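Local coordinates for pseudoperoxidase (Leishmania major, PDB 5VIA), which binds heme b in a peroxidase-family fold, with both axial positions of the iron taken by protein side chains, at residues A21-Q26 / S90-A95; D32-S37 / K98-P103; T36-A41 / L156-V161. All coordinates share one frame; numbering follows the deposited sequence.

Contact 1. Residues A21-Q26 / S90-A95; sequences ASACKQ and SLAAIA
With chi1 at -79°, Cys24 turns SG anti to its own carbonyl carbon and beside its backbone N, swinging the sulfur off the side of helix 16-29 towards Ala95. There SG lies 4.0 Å from Ala95 CB and 3.8 Å from Ala95 O, a van der Waals approach to both the methyl and the backbone of the second helix. The other groups are alanine methyls, placed by the backbone alone. Ala23 CB is directed towards helix 85-99; the Ala95 methyl is aimed almost at it, with 3.7 Å between Ala23 CB and Ala95 CB, whereas Ala95 lies well off the axis of the Ala23 bond. Ala23 CB also reaches Ala92 one turn earlier, where its nearest atom is Ala92 CA at 4.2 Å. The Ala95 methyl thus touches two successive residues of the other helix. No hydrogen bond links the two segments, whose backbone bonds run within each helix, as in Ala95 N to Leu91 O. The axes of segments 21-26 and 90-95 approach to 8.6 Å and cross at -57°, an interface filled by methyls and one thiol, and Ala23 CA stands 5.7 Å from Ala92 CA. Around this buried patch larger side chains take over: Val20 and Phe27 of helix 16-29 also touch Ala95, Val19 and Val20 pack on Leu91, and Leu76 of helix 67-79 also touches Ala23. Ser22 OG, on a neighbouring flank of its helix, is hydrogen-bonded to Tyr80 OH and to Asp18 O. The side chain of Ala92 is about 12 Å from the heme. The whole is an alanine-rich crossing of two helices, and it belongs to the helical bundle of the peroxidase fold.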
loop_
_atom_site.group_PDB
_atom_site.type_symbol
_atom_site.label_atom_id
_atom_site.label_comp_id
_atom_site.label_asym_id
_atom_site.label_seq_id
_atom_site.Cartn_x
_atom_site.Cartn_y
_atom_site.Cartn_z
ATOM N N ALA A 21 -9.244 15.896 -6.035
ATOM C CA ALA A 21 -10.273 15.807 -7.062
ATOM C C ALA A 21 -9.659 15.577 -8.443
ATOM O O ALA A 21 -10.203 14.825 -9.252
ATOM C CB ALA A 21 -11.128 17.046 -7.059
ATOM N N SER A 22 -8.527 16.232 -8.705
ATOM C CA SER A 22 -7.821 16.084 -9.975
ATOM C C SER A 22 -7.292 14.657 -10.145
ATOM O O SER A 22 -7.352 14.096 -11.231
ATOM C CB SER A 22 -6.672 17.090 -10.078
ATOM O OG SER A 22 -7.118 18.424 -9.890
ATOM N N ALA A 23 -6.779 14.069 -9.074
ATOM C CA ALA A 23 -6.334 12.682 -9.143
ATOM C C ALA A 23 -7.513 11.727 -9.377
ATOM O O ALA A 23 -7.414 10.788 -10.172
ATOM C CB ALA A 23 -5.566 12.302 -7.887
ATOM N N CYS A 24 -8.626 11.970 -8.687
ATOM C CA CYS A 24 -9.825 11.146 -8.847
ATOM C C CYS A 24 -10.331 11.092 -10.286
ATOM O O CYS A 24 -10.779 10.039 -10.748
ATOM C CB CYS A 24 -10.942 11.659 -7.945
ATOM S SG CYS A 24 -10.768 11.154 -6.231
ATOM N N LYS A 25 -10.271 12.224 -10.984
ATOM C CA LYS A 25 -10.718 12.277 -12.374
ATOM C C LYS A 25 -9.842 11.393 -13.262
ATOM O O LYS A 25 -10.342 10.732 -14.176
ATOM C CB LYS A 25 -10.742 13.723 -12.880
ATOM C CG LYS A 25 -11.616 14.654 -12.031
ATOM C CD LYS A 25 -11.990 15.933 -12.776
ATOM C CE LYS A 25 -13.012 16.781 -11.994
ATOM N NZ LYS A 25 -12.384 17.669 -10.956
ATOM N N GLN A 26 -8.541 11.372 -12.978
ATOM C CA GLN A 26 -7.615 10.492 -13.687
ATOM C C GLN A 26 -7.995 9.027 -13.451
ATOM O O GLN A 26 -8.021 8.216 -14.385
ATOM C CB GLN A 26 -6.170 10.761 -13.247
ATOM C CG GLN A 26 -5.598 12.085 -13.765
ATOM C CD GLN A 26 -5.652 12.190 -15.281
ATOM O OE1 GLN A 26 -5.403 11.214 -15.995
ATOM N NE2 GLN A 26 -5.997 13.372 -15.781
ATOM N N SER A 90 1.372 11.984 -1.840
ATOM C CA SER A 90 0.564 11.561 -0.698
ATOM C C SER A 90 -0.929 11.852 -0.920
ATOM O O SER A 90 -1.789 11.067 -0.493
ATOM C CB SER A 90 1.070 12.208 0.600
ATOM O OG SER A 90 0.868 13.608 0.563
ATOM N N LEU A 91 -1.236 12.953 -1.604
ATOM C CA LEU A 91 -2.629 13.312 -1.900
ATOM C C LEU A 91 -3.250 12.404 -2.969
ATOM O O LEU A 91 -4.466 12.139 -2.956
ATOM C CB LEU A 91 -2.729 14.779 -2.333
ATOM C CG LEU A 91 -2.526 15.806 -1.221
ATOM C CD1 LEU A 91 -2.487 17.204 -1.775
ATOM C CD2 LEU A 91 -3.615 15.696 -0.181
ATOM N N ALA A 92 -2.417 11.939 -3.896
ATOM C CA ALA A 92 -2.849 10.978 -4.907
ATOM C C ALA A 92 -3.175 9.626 -4.279
ATOM O O ALA A 92 -4.108 8.962 -4.702
ATOM C CB ALA A 92 -1.792 10.830 -5.999
ATOM N N ALA A 93 -2.395 9.213 -3.281
ATOM C CA ALA A 93 -2.681 7.973 -2.570
ATOM C C ALA A 93 -4.003 8.117 -1.834
ATOM O O ALA A 93 -4.854 7.218 -1.872
ATOM C CB ALA A 93 -1.551 7.634 -1.582
ATOM N N ILE A 94 -4.174 9.255 -1.163
ATOM C CA ILE A 94 -5.414 9.546 -0.447
ATOM C C ILE A 94 -6.592 9.557 -1.420
ATOM O O ILE A 94 -7.676 9.070 -1.106
ATOM C CB ILE A 94 -5.302 10.894 0.328
ATOM C CG1 ILE A 94 -4.326 10.752 1.507
ATOM C CG2 ILE A 94 -6.652 11.359 0.853
ATOM C CD1 ILE A 94 -3.958 12.085 2.149
ATOM N N ALA A 95 -6.374 10.092 -2.617
ATOM C CA ALA A 95 -7.413 10.075 -3.644
ATOM C C ALA A 95 -7.726 8.648 -4.104
ATOM O O ALA A 95 -8.871 8.345 -4.467
ATOM C CB ALA A 95 -7.011 10.946 -4.816
#

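Contact 2. Residues D32-S37 / K98-P103; sequences DLAATS and KYLNGP. With HEM (protoporphyrin IX containing Fe), chain B.
Ala34 CB sits where Tyr99 and Leu100 come together, 3.4 Å from Tyr99 CD2 and 3.9 Å from Leu100 CG. The ring meets the methyl obliquely, with CD2 nearer to it than CG or CE2. Beside this, Leu100 CD1 lies along the next residue, 3.7 Å from Ala35 N and 3.9 Å from Ala35 CB, the leucine branch lying against the backbone at Ala35. The two neighbouring side chains leave the backbone differently: Tyr99 carries CG anti to its N (chi1 175°), whereas Leu100 holds CG beside its N (chi1 -62°), and between them they embrace the Ala34 methyl. No hydrogen bond crosses the contact. One step outward, helix 85-99 ends in a Schellman motif in which Gly102 N is bonded to Ile97 O and Asn101 N to Lys98 O, with Asn101 as the C-prime residue of positive phi. Leu100 is the first residue to leave helical geometry, and its backbone is also hydrogen-bonded to Leu183. In the other segment, Leu33 O accepts two bonds from Ser37, from N and, at 2.6 Å, from OG, which arrive from opposite faces of its carbonyl plane and tie Ser37 back to Leu33 one turn earlier. Ala35 and Thr36 then face the heme: Thr36 OG1 donates to propionate oxygen O1D at 2.7 Å, and Ala35 O lies 3.1 Å from the heme methyl CMD. A hydrogen bond with Asp32 O helps place the Thr36 hydroxyl. Glu163 N, His165 ND1 and Ser169 OG supply further hydrogen bonds to the heme. Phe27 of helix 16-29 packs on Ala34 and Ser37, Leu33 and Thr36 lean on helix 67-79, and Pro103, beyond the turn, rests against helix 263-279.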
loop_
_atom_site.group_PDB
_atom_site.type_symbol
_atom_site.label_atom_id
_atom_site.label_comp_id
_atom_site.label_asym_id
_atom_site.label_seq_id
_atom_site.Cartn_x
_atom_site.Cartn_y
_atom_site.Cartn_z
ATOM N N ASP A 32 -7.651 1.298 -12.537
ATOM C CA ASP A 32 -6.659 0.390 -11.978
ATOM C C ASP A 32 -5.550 1.126 -11.242
ATOM O O ASP A 32 -4.880 0.551 -10.382
ATOM C CB ASP A 32 -6.050 -0.485 -13.080
ATOM C CG ASP A 32 -5.401 0.324 -14.193
ATOM O OD1 ASP A 32 -6.124 1.005 -14.965
ATOM O OD2 ASP A 32 -4.156 0.255 -14.319
ATOM N N LEU A 33 -5.351 2.396 -11.591
ATOM C CA LEU A 33 -4.250 3.181 -11.025
ATOM C C LEU A 33 -4.554 3.742 -9.642
ATOM O O LEU A 33 -3.668 4.292 -8.977
ATOM C CB LEU A 33 -3.855 4.305 -11.985
ATOM C CG LEU A 33 -3.324 3.807 -13.330
ATOM C CD1 LEU A 33 -2.805 4.953 -14.178
ATOM C CD2 LEU A 33 -2.229 2.773 -13.094
ATOM N N ALA A 34 -5.796 3.615 -9.197
ATOM C CA ALA A 34 -6.126 4.059 -7.845
ATOM C C ALA A 34 -5.420 3.190 -6.830
ATOM O O ALA A 34 -4.750 3.693 -5.905
ATOM C CB ALA A 34 -7.620 4.033 -7.620
ATOM N N ALA A 35 -5.560 1.875 -6.974
ATOM C CA ALA A 35 -4.872 0.998 -6.032
ATOM C C ALA A 35 -3.344 1.082 -6.175
ATOM O O ALA A 35 -2.611 1.019 -5.178
ATOM C CB ALA A 35 -5.367 -0.429 -6.157
ATOM N N THR A 36 -2.848 1.224 -7.399
ATOM C CA THR A 36 -1.403 1.357 -7.576
ATOM C C THR A 36 -0.881 2.644 -6.898
ATOM O O THR A 36 0.227 2.659 -6.334
ATOM C CB THR A 36 -0.991 1.323 -9.051
ATOM O OG1 THR A 36 -1.746 0.313 -9.744
ATOM C CG2 THR A 36 0.503 1.007 -9.155
ATOM N N SER A 37 -1.681 3.710 -6.927
ATOM C CA SER A 37 -1.288 4.947 -6.263
ATOM C C SER A 37 -1.247 4.752 -4.749
ATOM O O SER A 37 -0.424 5.360 -4.065
ATOM C CB SER A 37 -2.234 6.090 -6.631
ATOM O OG SER A 37 -2.298 6.261 -8.044
ATOM N N LYS A 98 -10.153 7.252 -1.555
ATOM C CA LYS A 98 -11.453 7.850 -1.851
ATOM C C LYS A 98 -12.108 7.185 -3.052
ATOM O O LYS A 98 -13.304 6.847 -3.025
ATOM C CB LYS A 98 -11.282 9.347 -2.142
ATOM C CG LYS A 98 -12.574 10.109 -2.413
ATOM C CD LYS A 98 -12.279 11.583 -2.687
ATOM C CE LYS A 98 -13.541 12.446 -2.679
ATOM N NZ LYS A 98 -14.460 12.186 -3.802
ATOM N N TYR A 99 -11.329 7.016 -4.117
ATOM C CA TYR A 99 -11.875 6.446 -5.347
ATOM C C TYR A 99 -12.354 5.022 -5.087
ATOM O O TYR A 99 -13.370 4.597 -5.621
ATOM C CB TYR A 99 -10.849 6.486 -6.492
ATOM C CG TYR A 99 -11.347 5.796 -7.754
ATOM C CD1 TYR A 99 -12.207 6.441 -8.631
ATOM C CD2 TYR A 99 -10.969 4.488 -8.044
ATOM C CE1 TYR A 99 -12.671 5.811 -9.771
ATOM C CE2 TYR A 99 -11.430 3.843 -9.179
ATOM C CZ TYR A 99 -12.275 4.507 -10.038
ATOM O OH TYR A 99 -12.733 3.859 -11.161
ATOM N N LEU A 100 -11.632 4.303 -4.234
ATOM C CA LEU A 100 -11.972 2.916 -3.944
ATOM C C LEU A 100 -12.888 2.754 -2.722
ATOM O O LEU A 100 -12.894 1.697 -2.078
ATOM C CB LEU A 100 -10.700 2.083 -3.795
ATOM C CG LEU A 100 -9.846 2.040 -5.064
ATOM C CD1 LEU A 100 -8.531 1.348 -4.792
ATOM C CD2 LEU A 100 -10.607 1.348 -6.206
ATOM N N ASN A 101 -13.669 3.790 -2.429
ATOM C CA ASN A 101 -14.683 3.736 -1.371
ATOM C C ASN A 101 -14.091 3.403 -0.002
ATOM O O ASN A 101 -14.754 2.794 0.833
ATOM C CB ASN A 101 -15.789 2.733 -1.730
ATOM C CG ASN A 101 -17.142 3.117 -1.149
ATOM O OD1 ASN A 101 -17.334 4.254 -0.696
ATOM N ND2 ASN A 101 -18.099 2.175 -1.171
ATOM N N GLY A 102 -12.844 3.808 0.221
ATOM C CA GLY A 102 -12.170 3.519 1.475
ATOM C C GLY A 102 -12.330 4.633 2.494
ATOM O O GLY A 102 -12.890 5.690 2.192
ATOM N N PRO A 103 -11.877 4.386 3.727
ATOM C CA PRO A 103 -11.963 5.438 4.743
ATOM C C PRO A 103 -10.791 6.397 4.586
ATOM O O PRO A 103 -9.642 6.000 4.796
ATOM C CB PRO A 103 -11.855 4.659 6.064
ATOM C CG PRO A 103 -11.079 3.422 5.717
ATOM C CD PRO A 103 -11.454 3.087 4.288
HETATM C CHA HEM B . -0.102 -5.285 -3.973
HETATM C CHB HEM B . 2.506 -8.052 -0.923
HETATM C CHC HEM B . 2.451 -4.354 2.223
HETATM C CHD HEM B . -0.759 -1.915 -0.521
HETATM C C1A HEM B . 0.665 -6.292 -3.440
HETATM C C2A HEM B . 1.111 -7.455 -4.175
HETATM C C3A HEM B . 1.829 -8.216 -3.356
HETATM C C4A HEM B . 1.865 -7.568 -2.047
HETATM C CMA HEM B . 2.502 -9.554 -3.713
HETATM C CAA HEM B . 0.836 -7.721 -5.672
HETATM C CBA HEM B . 1.813 -6.775 -6.397
HETATM C CGA HEM B . 1.713 -6.859 -7.904
HETATM O O1A HEM B . 1.976 -7.954 -8.460
HETATM O O2A HEM B . 1.405 -5.820 -8.550
HETATM C C1B HEM B . 2.756 -7.298 0.206
HETATM C C2B HEM B . 3.503 -7.697 1.375
HETATM C C3B HEM B . 3.519 -6.680 2.249
HETATM C C4B HEM B . 2.728 -5.593 1.673
HETATM C CMB HEM B . 4.195 -9.059 1.547
HETATM C CAB HEM B . 4.233 -6.741 3.623
HETATM C CBB HEM B . 4.705 -5.647 4.231
HETATM C C1C HEM B . 1.580 -3.376 1.775
HETATM C C2C HEM B . 1.231 -2.128 2.466
HETATM C C3C HEM B . 0.339 -1.457 1.688
HETATM C C4C HEM B . 0.102 -2.261 0.498
HETATM C CMC HEM B . 1.830 -1.702 3.836
HETATM C CAC HEM B . -0.371 -0.093 1.848
HETATM C CBC HEM B . -0.081 0.778 2.825
HETATM C C1D HEM B . -0.903 -2.597 -1.705
HETATM C C2D HEM B . -1.794 -2.219 -2.783
HETATM C C3D HEM B . -1.592 -3.274 -3.862
HETATM C C4D HEM B . -0.599 -4.182 -3.324
HETATM C CMD HEM B . -2.746 -1.004 -2.833
HETATM C CAD HEM B . -2.286 -3.335 -5.248
HETATM C CBD HEM B . -1.398 -2.490 -6.172
HETATM C CGD HEM B . -1.917 -2.478 -7.589
HETATM O O1D HEM B . -1.181 -1.993 -8.499
HETATM O O2D HEM B . -3.059 -2.957 -7.801
HETATM N NA HEM B . 1.137 -6.394 -2.135
HETATM N NB HEM B . 2.290 -6.019 0.422
HETATM N NC HEM B . 0.864 -3.421 0.574
HETATM N ND HEM B . -0.227 -3.764 -2.051
HETATM FE FE HEM B . 1.071 -4.905 -0.832
#

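Contact 3. Residues T36-A41 / L156-V161; sequences TSIRTA and LACHSV. With HEM (protoporphyrin IX containing Fe), chain B.
Ile38 and Cys158 point at each other beside the heme rim, Ile38 CG2 lying 3.7 Å from Cys158 SG. The methyl is put there by chi1 of -66°, which sets CG2 anti to the backbone N, while CG1 carries CD1 off towards Val161 CG2, a looser approach of 4.5 Å. Both partners also touch the porphyrin edge: Ile38 CG2 the methyl CMD, and Cys158 SG the vinyl atom CAC at 3.5 Å. The neighbours of this pair diverge onto the two faces of the ring, the distal and proximal sides of the peroxidase heme pocket. On one, His159 stands edge-on to the porphyrin and binds the iron through NE2 at 2.3 Å, with Cys60 SG as the other axial ligand. Its ND1 is hydrogen-bonded to Glu243 OE1, which, with the iron bond, helps hold the ring's orientation and probably makes it a stronger donor to the metal, and His176 stacks on it. On the other face Arg39 lays CB 3.7 Å from heme C2D, and a bend at chi3 (80°) turns the guanidinium to where NH1 meets Cys60 O and Val62 O, and NH2 Arg64 O.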
loop_
_atom_site.group_PDB
_atom_site.type_symbol
_atom_site.label_atom_id
_atom_site.label_comp_id
_atom_site.label_asym_id
_atom_site.label_seq_id
_atom_site.Cartn_x
_atom_site.Cartn_y
_atom_site.Cartn_z
ATOM N N THR A 36 -2.848 1.224 -7.399
ATOM C CA THR A 36 -1.403 1.357 -7.576
ATOM C C THR A 36 -0.881 2.644 -6.898
ATOM O O THR A 36 0.227 2.659 -6.334
ATOM C CB THR A 36 -0.991 1.323 -9.051
ATOM O OG1 THR A 36 -1.746 0.313 -9.744
ATOM C CG2 THR A 36 0.503 1.007 -9.155
ATOM N N SER A 37 -1.681 3.710 -6.927
ATOM C CA SER A 37 -1.288 4.947 -6.263
ATOM C C SER A 37 -1.247 4.752 -4.749
ATOM O O SER A 37 -0.424 5.360 -4.065
ATOM C CB SER A 37 -2.234 6.090 -6.631
ATOM O OG SER A 37 -2.298 6.261 -8.044
ATOM N N ILE A 38 -2.122 3.896 -4.228
ATOM C CA ILE A 38 -2.117 3.586 -2.804
ATOM C C ILE A 38 -0.861 2.796 -2.478
ATOM O O ILE A 38 -0.167 3.105 -1.507
ATOM C CB ILE A 38 -3.354 2.770 -2.381
ATOM C CG1 ILE A 38 -4.618 3.612 -2.534
ATOM C CG2 ILE A 38 -3.201 2.256 -0.931
ATOM C CD1 ILE A 38 -5.889 2.819 -2.319
ATOM N N ARG A 39 -0.552 1.790 -3.302
ATOM C CA ARG A 39 0.667 1.022 -3.102
ATOM C C ARG A 39 1.890 1.946 -3.085
ATOM O O ARG A 39 2.798 1.763 -2.284
ATOM C CB ARG A 39 0.856 -0.047 -4.180
ATOM C CG ARG A 39 2.240 -0.688 -4.058
ATOM C CD ARG A 39 2.383 -2.009 -4.798
ATOM N NE ARG A 39 2.603 -1.825 -6.206
ATOM C CZ ARG A 39 3.795 -1.720 -6.779
ATOM N NH1 ARG A 39 4.902 -1.764 -6.053
ATOM N NH2 ARG A 39 3.867 -1.561 -8.084
ATOM N N THR A 40 1.883 2.937 -3.971
ATOM C CA THR A 40 2.967 3.906 -4.061
ATOM C C THR A 40 3.244 4.641 -2.741
ATOM O O THR A 40 4.385 4.990 -2.460
ATOM C CB THR A 40 2.680 4.901 -5.178
ATOM O OG1 THR A 40 2.525 4.178 -6.407
ATOM C CG2 THR A 40 3.824 5.858 -5.341
ATOM N N ALA A 41 2.216 4.875 -1.931
ATOM C CA ALA A 41 2.448 5.542 -0.650
ATOM C C ALA A 41 3.306 4.650 0.232
ATOM O O ALA A 41 4.160 5.142 0.980
ATOM C CB ALA A 41 1.150 5.875 0.034
ATOM N N LEU A 156 -2.847 -3.424 6.325
ATOM C CA LEU A 156 -2.850 -4.508 5.332
ATOM C C LEU A 156 -4.180 -4.676 4.597
ATOM O O LEU A 156 -4.245 -5.383 3.582
ATOM C CB LEU A 156 -2.339 -5.818 5.942
ATOM C CG LEU A 156 -0.816 -5.836 6.162
ATOM C CD1 LEU A 156 -0.393 -7.068 6.905
ATOM C CD2 LEU A 156 -0.064 -5.771 4.833
ATOM N N ALA A 157 -5.235 -4.005 5.065
ATOM C CA ALA A 157 -6.507 -4.027 4.337
ATOM C C ALA A 157 -6.422 -3.321 2.992
ATOM O O ALA A 157 -7.380 -3.381 2.208
ATOM C CB ALA A 157 -7.611 -3.428 5.157
ATOM N N CYS A 158 -5.302 -2.645 2.714
ATOM C CA CYS A 158 -5.076 -2.151 1.353
ATOM C C CYS A 158 -5.021 -3.314 0.373
ATOM O O CYS A 158 -5.204 -3.122 -0.820
ATOM C CB CYS A 158 -3.795 -1.330 1.240
ATOM S SG CYS A 158 -3.877 0.281 2.083
ATOM N N HIS A 159 -4.754 -4.518 0.871
ATOM C CA HIS A 159 -4.773 -5.713 0.009
ATOM C C HIS A 159 -6.180 -6.138 -0.408
ATOM O O HIS A 159 -6.355 -7.094 -1.182
ATOM C CB HIS A 159 -4.062 -6.862 0.705
ATOM C CG HIS A 159 -2.572 -6.758 0.655
ATOM N ND1 HIS A 159 -1.739 -7.632 1.319
ATOM C CD2 HIS A 159 -1.764 -5.887 0.006
ATOM C CE1 HIS A 159 -0.484 -7.311 1.078
ATOM N NE2 HIS A 159 -0.473 -6.255 0.290
ATOM N N SER A 160 -7.189 -5.435 0.093
ATOM C CA SER A 160 -8.553 -5.721 -0.325
ATOM C C SER A 160 -8.846 -5.087 -1.691
ATOM O O SER A 160 -9.877 -5.375 -2.293
ATOM C CB SER A 160 -9.542 -5.229 0.725
ATOM O OG SER A 160 -9.517 -3.824 0.770
ATOM N N VAL A 161 -7.930 -4.250 -2.188
ATOM C CA VAL A 161 -8.066 -3.676 -3.535
ATOM C C VAL A 161 -6.839 -3.997 -4.387
ATOM O O VAL A 161 -5.837 -4.516 -3.880
ATOM C CB VAL A 161 -8.244 -2.139 -3.500
ATOM C CG1 VAL A 161 -9.545 -1.752 -2.803
ATOM C CG2 VAL A 161 -7.054 -1.476 -2.823
HETATM C CHA HEM B . -0.102 -5.285 -3.973
HETATM C CHB HEM B . 2.506 -8.052 -0.923
HETATM C CHC HEM B . 2.451 -4.354 2.223
HETATM C CHD HEM B . -0.759 -1.915 -0.521
HETATM C C1A HEM B . 0.665 -6.292 -3.440
HETATM C C2A HEM B . 1.111 -7.455 -4.175
HETATM C C3A HEM B . 1.829 -8.216 -3.356
HETATM C C4A HEM B . 1.865 -7.568 -2.047
HETATM C CMA HEM B . 2.502 -9.554 -3.713
HETATM C CAA HEM B . 0.836 -7.721 -5.672
HETATM C CBA HEM B . 1.813 -6.775 -6.397
HETATM C CGA HEM B . 1.713 -6.859 -7.904
HETATM O O1A HEM B . 1.976 -7.954 -8.460
HETATM O O2A HEM B . 1.405 -5.820 -8.550
HETATM C C1B HEM B . 2.756 -7.298 0.206
HETATM C C2B HEM B . 3.503 -7.697 1.375
HETATM C C3B HEM B . 3.519 -6.680 2.249
HETATM C C4B HEM B . 2.728 -5.593 1.673
HETATM C CMB HEM B . 4.195 -9.059 1.547
HETATM C CAB HEM B . 4.233 -6.741 3.623
HETATM C CBB HEM B . 4.705 -5.647 4.231
HETATM C C1C HEM B . 1.580 -3.376 1.775
HETATM C C2C HEM B . 1.231 -2.128 2.466
HETATM C C3C HEM B . 0.339 -1.457 1.688
HETATM C C4C HEM B . 0.102 -2.261 0.498
HETATM C CMC HEM B . 1.830 -1.702 3.836
HETATM C CAC HEM B . -0.371 -0.093 1.848
HETATM C CBC HEM B . -0.081 0.778 2.825
HETATM C C1D HEM B . -0.903 -2.597 -1.705
HETATM C C2D HEM B . -1.794 -2.219 -2.783
HETATM C C3D HEM B . -1.592 -3.274 -3.862
HETATM C C4D HEM B . -0.599 -4.182 -3.324
HETATM C CMD HEM B . -2.746 -1.004 -2.833
HETATM C CAD HEM B . -2.286 -3.335 -5.248
HETATM C CBD HEM B . -1.398 -2.490 -6.172
HETATM C CGD HEM B . -1.917 -2.478 -7.589
HETATM O O1D HEM B . -1.181 -1.993 -8.499
HETATM O O2D HEM B . -3.059 -2.957 -7.801
HETATM N NA HEM B . 1.137 -6.394 -2.135
HETATM N NB HEM B . 2.290 -6.019 0.422
HETATM N NC HEM B . 0.864 -3.421 0.574
HETATM N ND HEM B . -0.227 -3.764 -2.051
HETATM FE FE HEM B . 1.071 -4.905 -0.832
#

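Overall arrangement
The three contacts step inwards to the centre of the chain: contact 1 is centred about 15 Å from it, contact 2 about 10 Å and contact 3 about 3 Å. Contacts 2 and 3 touch the heme, whereas contact 1 does not reach it. Contacts 1 and 2, centres about 9 Å apart, both use helix 85-99, and Cys24 SG lies 3.9 Å from Lys98 CD. Contacts 2 and 3, centres about 8 Å apart, share Thr36 and Ser37; Leu100 CD1 joins them, packing 3.7 Å from Val161 CB. On the far side of segment 90-95 from contact 1, Ala93 CB packs 3.6 Å from Ala41 CB. Helix 33-49 touches segment 90-95, Leu100, segment 156-161 and the heme.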